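Local coordinates for protein methyltransferase (Geobacter sulfurreducens PCA, PDB 3C3P) that probably transfers a methyl group from S-adenosyl-L-methionine to an oxygen atom of its substrate, as expected of an O-methyltransferase, at residues 26-31 against 94-99; 38-43 against 71-76; 61-66 against 119-124. All blocks are in the same frame, centred on the assembly; numbering follows the deposited sequence. Where two conformers were deposited one is given.

Contact 1. Residues 26-31 against 94-99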
loop_
_atom_site.group_PDB
_atom_site.type_symbol
_atom_site.label_atom_id
_atom_site.label_comp_id
_atom_site.label_asym_id
_atom_site.label_seq_id
_atom_site.Cartn_x
_atom_site.Cartn_y
_atom_site.Cartn_z
ATOM N N ALA A 26 -2.316 -20.006 11.401
ATOM C CA ALA A 26 -1.238 -20.835 11.964
ATOM C C ALA A 26 -1.359 -22.285 11.490
ATOM O O ALA A 26 -0.355 -22.971 11.257
ATOM C CB ALA A 26 -1.233 -20.750 13.487
ATOM N N ALA A 27 -2.601 -22.720 11.312
ATOM C CA ALA A 27 -2.888 -24.080 10.879
ATOM C C ALA A 27 -2.476 -24.234 9.436
ATOM O O ALA A 27 -2.005 -25.281 9.016
ATOM C CB ALA A 27 -4.358 -24.386 11.034
HETATM N N MSE A 28 -2.626 -23.140 8.706
HETATM C CA MSE A 28 -2.320 -23.073 7.265
HETATM C C MSE A 28 -0.811 -23.077 6.943
HETATM O O MSE A 28 -0.368 -23.671 5.955
HETATM C CB MSE A 28 -3.023 -21.856 6.639
HETATM C CG MSE A 28 -2.741 -21.674 5.180
HETATM SE SE MSE A 28 -3.908 -20.360 4.341
HETATM C CE MSE A 28 -3.539 -18.801 5.462
ATOM N N GLU A 29 -0.035 -22.420 7.791
ATOM C CA GLU A 29 1.425 -22.350 7.638
ATOM C C GLU A 29 2.058 -23.718 7.744
ATOM O O GLU A 29 2.855 -24.133 6.912
ATOM C CB GLU A 29 2.031 -21.489 8.744
ATOM C CG GLU A 29 1.676 -20.008 8.637
ATOM C CD GLU A 29 2.072 -19.187 9.864
ATOM O OE1 GLU A 29 2.626 -19.759 10.829
ATOM O OE2 GLU A 29 1.809 -17.962 9.857
ATOM N N GLN A 30 1.697 -24.405 8.817
ATOM C CA GLN A 30 2.186 -25.769 9.087
ATOM C C GLN A 30 1.793 -26.765 8.016
ATOM O O GLN A 30 2.554 -27.674 7.683
ATOM C CB GLN A 30 1.677 -26.283 10.437
ATOM C CG GLN A 30 2.505 -25.873 11.636
ATOM C CD GLN A 30 3.845 -26.589 11.662
ATOM O OE1 GLN A 30 4.144 -27.405 10.789
ATOM N NE2 GLN A 30 4.651 -26.298 12.674
ATOM N N ILE A 31 0.606 -26.573 7.467
ATOM C CA ILE A 31 0.092 -27.480 6.432
ATOM C C ILE A 31 0.892 -27.207 5.168
ATOM O O ILE A 31 1.150 -28.092 4.352
ATOM C CB ILE A 31 -1.383 -27.293 6.131
ATOM C CG1 ILE A 31 -2.221 -27.929 7.237
ATOM C CG2 ILE A 31 -1.712 -27.977 4.834
ATOM C CD1 ILE A 31 -3.711 -27.721 7.092
ATOM N N VAL A 94 -7.727 -26.149 -3.751
ATOM C CA VAL A 94 -9.104 -25.661 -3.835
ATOM C C VAL A 94 -9.894 -26.170 -2.620
ATOM O O VAL A 94 -10.594 -25.399 -1.975
ATOM C CB VAL A 94 -9.773 -26.031 -5.203
ATOM C CG1 VAL A 94 -11.257 -25.640 -5.222
ATOM C CG2 VAL A 94 -9.001 -25.382 -6.357
ATOM N N GLU A 95 -9.717 -27.445 -2.274
ATOM C CA GLU A 95 -10.437 -28.056 -1.119
ATOM C C GLU A 95 -10.013 -27.461 0.216
ATOM O O GLU A 95 -10.829 -27.248 1.112
ATOM C CB GLU A 95 -10.254 -29.582 -1.079
ATOM C CG GLU A 95 -10.895 -30.293 0.157
ATOM C CD GLU A 95 -12.418 -30.181 0.236
ATOM O OE1 GLU A 95 -13.029 -29.584 -0.672
ATOM O OE2 GLU A 95 -13.005 -30.706 1.214
ATOM N N HIS A 96 -8.725 -27.158 0.331
ATOM C CA HIS A 96 -8.208 -26.584 1.567
ATOM C C HIS A 96 -8.857 -25.228 1.788
ATOM O O HIS A 96 -9.297 -24.892 2.901
ATOM C CB HIS A 96 -6.683 -26.431 1.543
ATOM C CG HIS A 96 -6.131 -25.938 2.838
ATOM N ND1 HIS A 96 -5.897 -24.605 3.085
ATOM C CD2 HIS A 96 -5.839 -26.590 3.989
ATOM C CE1 HIS A 96 -5.449 -24.456 4.319
ATOM N NE2 HIS A 96 -5.401 -25.644 4.889
ATOM N N ALA A 97 -8.923 -24.452 0.711
ATOM C CA ALA A 97 -9.517 -23.122 0.763
ATOM C C ALA A 97 -11.013 -23.222 1.031
ATOM O O ALA A 97 -11.571 -22.449 1.798
ATOM C CB ALA A 97 -9.277 -22.351 -0.531
ATOM N N ARG A 98 -11.670 -24.174 0.385
ATOM C CA ARG A 98 -13.115 -24.334 0.567
ATOM C C ARG A 98 -13.423 -24.563 2.042
ATOM O O ARG A 98 -14.313 -23.930 2.615
ATOM C CB ARG A 98 -13.671 -25.474 -0.295
ATOM C CG ARG A 98 -15.188 -25.616 -0.233
ATOM N N ARG A 99 -12.676 -25.462 2.646
ATOM C CA ARG A 99 -12.888 -25.773 4.056
ATOM C C ARG A 99 -12.740 -24.570 4.981
ATOM O O ARG A 99 -13.605 -24.319 5.825
ATOM C CB ARG A 99 -12.001 -26.949 4.519
ATOM C CG ARG A 99 -12.301 -28.244 3.783
ATOM C CD ARG A 99 -11.479 -29.408 4.255
ATOM N NE ARG A 99 -11.766 -30.561 3.415
ATOM C CZ ARG A 99 -11.375 -31.808 3.653
ATOM N NH1 ARG A 99 -10.702 -32.150 4.749
ATOM N NH2 ARG A 99 -11.699 -32.733 2.787
#

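Contact 2. Residues 38-43 against 71-76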
loop_
_atom_site.group_PDB
_atom_site.type_symbol
_atom_site.label_atom_id
_atom_site.label_comp_id
_atom_site.label_asym_id
_atom_site.label_seq_id
_atom_site.Cartn_x
_atom_site.Cartn_y
_atom_site.Cartn_z
ATOM N N PRO A 38 4.629 -23.123 -1.050
ATOM C CA PRO A 38 4.940 -21.717 -0.737
ATOM C C PRO A 38 3.678 -20.896 -0.565
ATOM O O PRO A 38 2.751 -20.990 -1.381
ATOM C CB PRO A 38 5.729 -21.229 -1.960
ATOM C CG PRO A 38 5.499 -22.255 -3.036
ATOM C CD PRO A 38 5.145 -23.542 -2.368
ATOM N N ILE A 39 3.640 -20.153 0.532
ATOM C CA ILE A 39 2.498 -19.267 0.836
ATOM C C ILE A 39 2.950 -17.877 1.295
ATOM O O ILE A 39 4.068 -17.663 1.772
ATOM C CB ILE A 39 1.487 -19.864 1.899
ATOM C CG1 ILE A 39 2.114 -19.962 3.298
ATOM C CG2 ILE A 39 0.903 -21.219 1.430
ATOM C CD1 ILE A 39 1.115 -20.401 4.387
ATOM N N VAL A 40 2.045 -16.936 1.088
ATOM C CA VAL A 40 2.210 -15.539 1.489
ATOM C C VAL A 40 2.513 -15.409 2.993
ATOM O O VAL A 40 1.730 -15.905 3.784
ATOM C CB VAL A 40 0.905 -14.725 1.093
ATOM C CG1 VAL A 40 0.706 -13.486 1.907
ATOM C CG2 VAL A 40 0.922 -14.420 -0.418
ATOM N N ASP A 41 3.627 -14.777 3.398
ATOM C CA ASP A 41 3.891 -14.606 4.857
ATOM C C ASP A 41 2.881 -13.611 5.488
ATOM O O ASP A 41 2.132 -12.930 4.777
ATOM C CB ASP A 41 5.365 -14.304 5.255
ATOM C CG ASP A 41 5.891 -12.913 4.870
ATOM O OD1 ASP A 41 5.166 -11.976 4.452
ATOM O OD2 ASP A 41 7.113 -12.734 5.082
ATOM N N ARG A 42 2.893 -13.518 6.812
ATOM C CA ARG A 42 1.916 -12.638 7.515
ATOM C C ARG A 42 2.028 -11.165 7.217
ATOM O O ARG A 42 1.015 -10.510 7.072
ATOM C CB ARG A 42 1.936 -12.816 9.039
ATOM C CG ARG A 42 1.298 -14.099 9.534
ATOM C CD ARG A 42 1.395 -14.206 11.061
ATOM N NE ARG A 42 0.584 -13.232 11.811
ATOM C CZ ARG A 42 0.706 -13.051 13.131
ATOM N NH1 ARG A 42 1.647 -13.693 13.790
ATOM N NH2 ARG A 42 -0.038 -12.176 13.782
ATOM N N GLN A 43 3.239 -10.632 7.132
ATOM C CA GLN A 43 3.398 -9.203 6.860
ATOM C C GLN A 43 2.829 -8.893 5.483
ATOM O O GLN A 43 2.225 -7.839 5.257
ATOM C CB GLN A 43 4.864 -8.771 6.923
ATOM C CG GLN A 43 5.491 -8.907 8.310
ATOM C CD GLN A 43 4.895 -7.955 9.319
ATOM O OE1 GLN A 43 4.090 -7.101 8.973
ATOM N NE2 GLN A 43 5.330 -8.064 10.563
ATOM N N SER A 71 -6.384 -15.810 -1.157
ATOM C CA SER A 71 -7.854 -15.674 -1.189
ATOM C C SER A 71 -8.412 -15.499 0.214
ATOM O O SER A 71 -9.421 -14.832 0.425
ATOM C CB SER A 71 -8.488 -16.888 -1.862
ATOM O OG SER A 71 -8.019 -17.032 -3.194
ATOM N N TRP A 72 -7.713 -16.083 1.180
ATOM C CA TRP A 72 -8.146 -16.003 2.562
ATOM C C TRP A 72 -8.044 -14.540 3.019
ATOM O O TRP A 72 -8.980 -13.992 3.615
ATOM C CB TRP A 72 -7.341 -16.965 3.436
ATOM C CG TRP A 72 -7.822 -16.987 4.792
ATOM C CD1 TRP A 72 -8.852 -17.749 5.302
ATOM C CD2 TRP A 72 -7.338 -16.207 5.864
ATOM N NE1 TRP A 72 -9.018 -17.482 6.636
ATOM C CE2 TRP A 72 -8.104 -16.531 7.002
ATOM C CE3 TRP A 72 -6.335 -15.263 5.983
ATOM C CZ2 TRP A 72 -7.878 -15.944 8.238
ATOM C CZ3 TRP A 72 -6.123 -14.677 7.216
ATOM C CH2 TRP A 72 -6.882 -15.014 8.315
ATOM N N TRP A 73 -6.923 -13.903 2.690
ATOM C CA TRP A 73 -6.682 -12.490 3.078
ATOM C C TRP A 73 -7.651 -11.546 2.392
ATOM O O TRP A 73 -8.229 -10.645 3.005
ATOM C CB TRP A 73 -5.235 -12.046 2.807
ATOM C CG TRP A 73 -4.248 -12.705 3.718
ATOM C CD1 TRP A 73 -3.499 -13.819 3.452
ATOM C CD2 TRP A 73 -3.941 -12.321 5.055
ATOM N NE1 TRP A 73 -2.724 -14.137 4.551
ATOM C CE2 TRP A 73 -2.993 -13.245 5.553
ATOM C CE3 TRP A 73 -4.407 -11.311 5.905
ATOM C CZ2 TRP A 73 -2.468 -13.158 6.835
ATOM C CZ3 TRP A 73 -3.890 -11.234 7.181
ATOM C CH2 TRP A 73 -2.931 -12.159 7.635
ATOM N N PHE A 74 -7.842 -11.786 1.106
ATOM C CA PHE A 74 -8.760 -10.963 0.309
ATOM C C PHE A 74 -10.244 -11.136 0.705
ATOM O O PHE A 74 -11.011 -10.159 0.739
ATOM C CB PHE A 74 -8.599 -11.226 -1.192
ATOM C CG PHE A 74 -7.302 -10.732 -1.767
ATOM C CD1 PHE A 74 -6.994 -9.371 -1.727
ATOM C CD2 PHE A 74 -6.447 -11.582 -2.433
ATOM C CE1 PHE A 74 -5.817 -8.877 -2.281
ATOM C CE2 PHE A 74 -5.268 -11.086 -3.002
ATOM C CZ PHE A 74 -4.962 -9.734 -2.926
ATOM N N ALA A 75 -10.647 -12.376 0.982
ATOM C CA ALA A 75 -12.045 -12.671 1.334
ATOM C C ALA A 75 -12.494 -11.909 2.571
ATOM O O ALA A 75 -13.643 -11.488 2.694
ATOM C CB ALA A 75 -12.261 -14.194 1.540
ATOM N N ARG A 76 -11.550 -11.751 3.470
ATOM C CA ARG A 76 -11.774 -11.079 4.753
ATOM C C ARG A 76 -11.965 -9.585 4.608
ATOM O O ARG A 76 -12.515 -8.936 5.488
ATOM C CB ARG A 76 -10.576 -11.296 5.697
ATOM C CG ARG A 76 -10.273 -12.754 6.028
ATOM C CD ARG A 76 -9.458 -12.902 7.323
ATOM N NE ARG A 76 -10.111 -12.155 8.407
ATOM C CZ ARG A 76 -9.962 -12.352 9.711
ATOM N NH1 ARG A 76 -9.263 -13.378 10.184
ATOM N NH2 ARG A 76 -10.604 -11.544 10.554
#

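Contact 3. Residues 61-66 against 119-124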
loop_
_atom_site.group_PDB
_atom_site.type_symbol
_atom_site.label_atom_id
_atom_site.label_comp_id
_atom_site.label_asym_id
_atom_site.label_seq_id
_atom_site.Cartn_x
_atom_site.Cartn_y
_atom_site.Cartn_z
ATOM N N VAL A 61 -9.509 -11.305 -8.406
ATOM C CA VAL A 61 -9.155 -12.538 -9.102
ATOM C C VAL A 61 -7.730 -12.995 -8.707
ATOM O O VAL A 61 -6.754 -12.238 -8.733
ATOM C CB VAL A 61 -9.362 -12.377 -10.633
ATOM C CG1 VAL A 61 -8.950 -13.660 -11.398
ATOM C CG2 VAL A 61 -10.849 -11.989 -10.905
ATOM N N VAL A 62 -7.677 -14.256 -8.279
ATOM C CA VAL A 62 -6.465 -14.904 -7.807
ATOM C C VAL A 62 -6.167 -16.155 -8.631
ATOM O O VAL A 62 -6.674 -17.230 -8.325
ATOM C CB VAL A 62 -6.638 -15.314 -6.329
ATOM C CG1 VAL A 62 -5.342 -15.832 -5.766
ATOM C CG2 VAL A 62 -7.157 -14.118 -5.515
ATOM N N PRO A 63 -5.383 -16.010 -9.714
ATOM C CA PRO A 63 -5.041 -17.160 -10.543
ATOM C C PRO A 63 -3.844 -17.889 -9.993
ATOM O O PRO A 63 -2.720 -17.467 -10.210
ATOM C CB PRO A 63 -4.702 -16.544 -11.913
ATOM C CG PRO A 63 -4.714 -15.058 -11.735
ATOM C CD PRO A 63 -4.926 -14.735 -10.290
ATOM N N GLY A 64 -4.128 -19.002 -9.323
ATOM C CA GLY A 64 -3.129 -19.842 -8.657
ATOM C C GLY A 64 -3.042 -19.388 -7.205
ATOM O O GLY A 64 -2.770 -18.234 -6.915
ATOM N N ASP A 65 -3.292 -20.295 -6.275
ATOM C CA ASP A 65 -3.251 -19.906 -4.877
ATOM C C ASP A 65 -3.075 -21.096 -3.939
ATOM O O ASP A 65 -4.023 -21.830 -3.607
ATOM C CB ASP A 65 -4.527 -19.108 -4.549
ATOM C CG ASP A 65 -4.471 -18.421 -3.205
ATOM O OD1 ASP A 65 -3.366 -18.263 -2.650
ATOM O OD2 ASP A 65 -5.537 -17.990 -2.708
ATOM N N GLY A 66 -1.816 -21.266 -3.543
ATOM C CA GLY A 66 -1.406 -22.298 -2.617
ATOM C C GLY A 66 -2.190 -22.192 -1.319
ATOM O O GLY A 66 -2.124 -21.183 -0.588
ATOM N N GLY A 119 -6.423 -19.369 -18.059
ATOM C CA GLY A 119 -7.462 -19.780 -19.006
ATOM C C GLY A 119 -8.832 -19.369 -18.488
ATOM O O GLY A 119 -9.650 -18.804 -19.215
ATOM N N ILE A 120 -9.058 -19.629 -17.208
ATOM C CA ILE A 120 -10.324 -19.306 -16.550
ATOM C C ILE A 120 -10.423 -17.819 -16.176
ATOM O O ILE A 120 -11.474 -17.190 -16.343
ATOM C CB ILE A 120 -10.549 -20.223 -15.317
ATOM C CG1 ILE A 120 -10.759 -21.667 -15.810
ATOM C CG2 ILE A 120 -11.721 -19.730 -14.492
ATOM C CD1 ILE A 120 -10.939 -22.685 -14.726
ATOM N N ALA A 121 -9.313 -17.263 -15.703
ATOM C CA ALA A 121 -9.272 -15.857 -15.279
ATOM C C ALA A 121 -9.594 -14.938 -16.455
ATOM O O ALA A 121 -10.277 -13.907 -16.328
ATOM C CB ALA A 121 -7.895 -15.508 -14.687
ATOM N N ALA A 122 -9.125 -15.364 -17.616
ATOM C CA ALA A 122 -9.320 -14.596 -18.842
ATOM C C ALA A 122 -10.797 -14.387 -19.196
ATOM O O ALA A 122 -11.122 -13.520 -20.003
ATOM C CB ALA A 122 -8.584 -15.259 -20.010
ATOM N N GLY A 123 -11.685 -15.167 -18.589
ATOM C CA GLY A 123 -13.125 -15.067 -18.856
ATOM C C GLY A 123 -13.823 -14.081 -17.935
ATOM O O GLY A 123 -15.027 -13.835 -18.026
ATOM N N GLN A 124 -13.039 -13.524 -17.026
ATOM C CA GLN A 124 -13.536 -12.534 -16.055
ATOM C C GLN A 124 -13.519 -11.138 -16.655
ATOM O O GLN A 124 -12.774 -10.856 -17.584
ATOM C CB GLN A 124 -12.720 -12.598 -14.759
ATOM C CG GLN A 124 -12.884 -13.918 -14.027
ATOM C CD GLN A 124 -14.232 -14.056 -13.351
ATOM O OE1 GLN A 124 -14.696 -13.144 -12.660
ATOM N NE2 GLN A 124 -14.836 -15.228 -13.478
#

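Contact 1. Residues 26-31 against 94-99
Two helices of the Rossmann-like methyltransferase fold meet here through one imidazole: His96 on helix 91-104 reaches across to Met28 (selenomethionine) and Ile31 on helix 23-34. The backbones stay well apart, with the CA atoms of Met28 and His96 8.9 Å from each other, and the ring bridges much of that distance. His96 CG stands anti to its backbone nitrogen (chi1 -176°), which carries the imidazole straight out from its helix. Ile31 comes from the opposite direction and sets its terminal methyl at the ring's edge, near the ring plane, with Ile31 CD1 3.5 Å from His96 NE2. Met28 approaches obliquely, its CG 4.0 Å from His96 CE1. Met28 SE lies 5.4 Å from the centroid of the His96 ring, 80° off the ring normal: an edge-on selenium-aromatic approach. Beyond the selenium, the bend at chi3 (57°) turns the terminal methyl CE. No hydrogen bond joins the two segments. The polar anchor of the ring is elsewhere, in the hydrogen bond between His96 ND1 and the carbonyl oxygen of Leu67, a residue that also touches Met28 and Ile31. Val94 and Arg98 of the same helix touch Leu112, so the contact amounts to helix-to-helix packing beside edge strand 110-114 of the Rossmann-like sheet.

Contact 2. Residues 38-43 against 71-76
Trp73, on helix 69-75 of the Rossmann-like fold, extends its indole toward the loop that leads into helix 42-55. Helix 69-75 follows strand 59-63, so the ring belongs to the first beta-alpha unit of the sheet. With CG anti to the carbonyl carbon (chi1 -69°) and the indole plane turned nearly perpendicular to the plane of CA, CB and CG (chi2 96°), the ring lies between its own helix and the loop, whose nearest CA, that of Val40, is 9.5 Å from the CA of Trp73. Val40 meets the pyrrole part: its CG1 is 4.4 Å from Trp73 NE1, an oblique approach. At the benzene end the neighbour is backbone, Arg42 O at 4.3 Å from Trp73 CH2, also oblique. These separations mark loose van der Waals contact without any hydrogen bond across the segments. The Arg42 side chain passes at the margin without close contact, its NH2 being hydrogen-bonded to Pro19 O. Asp41 turns away and is the N-cap of helix 42-55, its side chain capping a backbone N just beyond the segment; its OD1 also bonds Thr44 OG1. A bound diethylene glycol, probably from crystallisation, lies near Trp73.

Within 71-76 two indoles meet edge to face. Trp72 takes a different first torsion, CG anti to the backbone N (chi1 -175°), and this brings CZ3 of Trp72 over the centre of the Trp73 ring, 3.7 Å above its plane. Arg76 CD lies on one face of Trp72, 3.4 Å above that ring plane and offset toward the rim.

Contact 3. Residues 61-66 against 119-124
Val61 opens the contact, on strand 59-63 of the parallel part of the sheet, by dividing its two methyls between residues of segment 119-124. CG1, anti to the backbone N (chi1 178°), reaches the methyl of Ala121, with Val61 CG1 3.9 Å from Ala121 CB. CG2 instead faces the aliphatic part of Gln124, which crosses it obliquely; the closest pair is Val61 CG2 and Gln124 CG at 4.2 Å. Val62 points to the other side of the sheet, against helix 69-75. Pro63 returns to the side of Val61 and adds a lighter contact, Pro63 CB being 4.4 Å from Ala121 CB; here the backbones come nearest, at 6.5 Å between the CA atoms of Pro63 and Ala121. Beyond it the chain leaves the strand at Gly64, with phi at 94°. That turn after the first strand is consistent with the glycine-rich nucleotide-binding loop of this fold, where relatives hold S-adenosylmethionine.

Opposite, a type I turn runs from Ala121 to Gln124, with Gln124 N bonded to Ala121 O at 2.9 Å. Since methyl, methylene and ring carbons make every touch and no hydrogen bond crosses, cohesion between the two segments probably rests largely on dispersion and on the burial of Val61, Pro63 and Ala121.

How the contacts relate
From the N terminus, helix 23-34 supplies 26-31, and contact 1 closes the longest loop when the chain reaches helix 91-104. Contact 2 lies wholly within that loop, since 38-43 and 71-76 both precede 94-99. Contact 3 starts at 61-66, between the segments of contact 2, and ends at 119-124, past contact 1; it therefore crosses both. Contacts 1 and 2 touch where Ile39 packs on Met28 and Glu29. Contacts 2 and 3 meet through a probable hydrogen bond between Ser71 OG and Asp65 OD2. Together they link helix 23-34, the start of helix 42-55, helix 69-75 and strand 59-63 with helices 91-104 and 117-121.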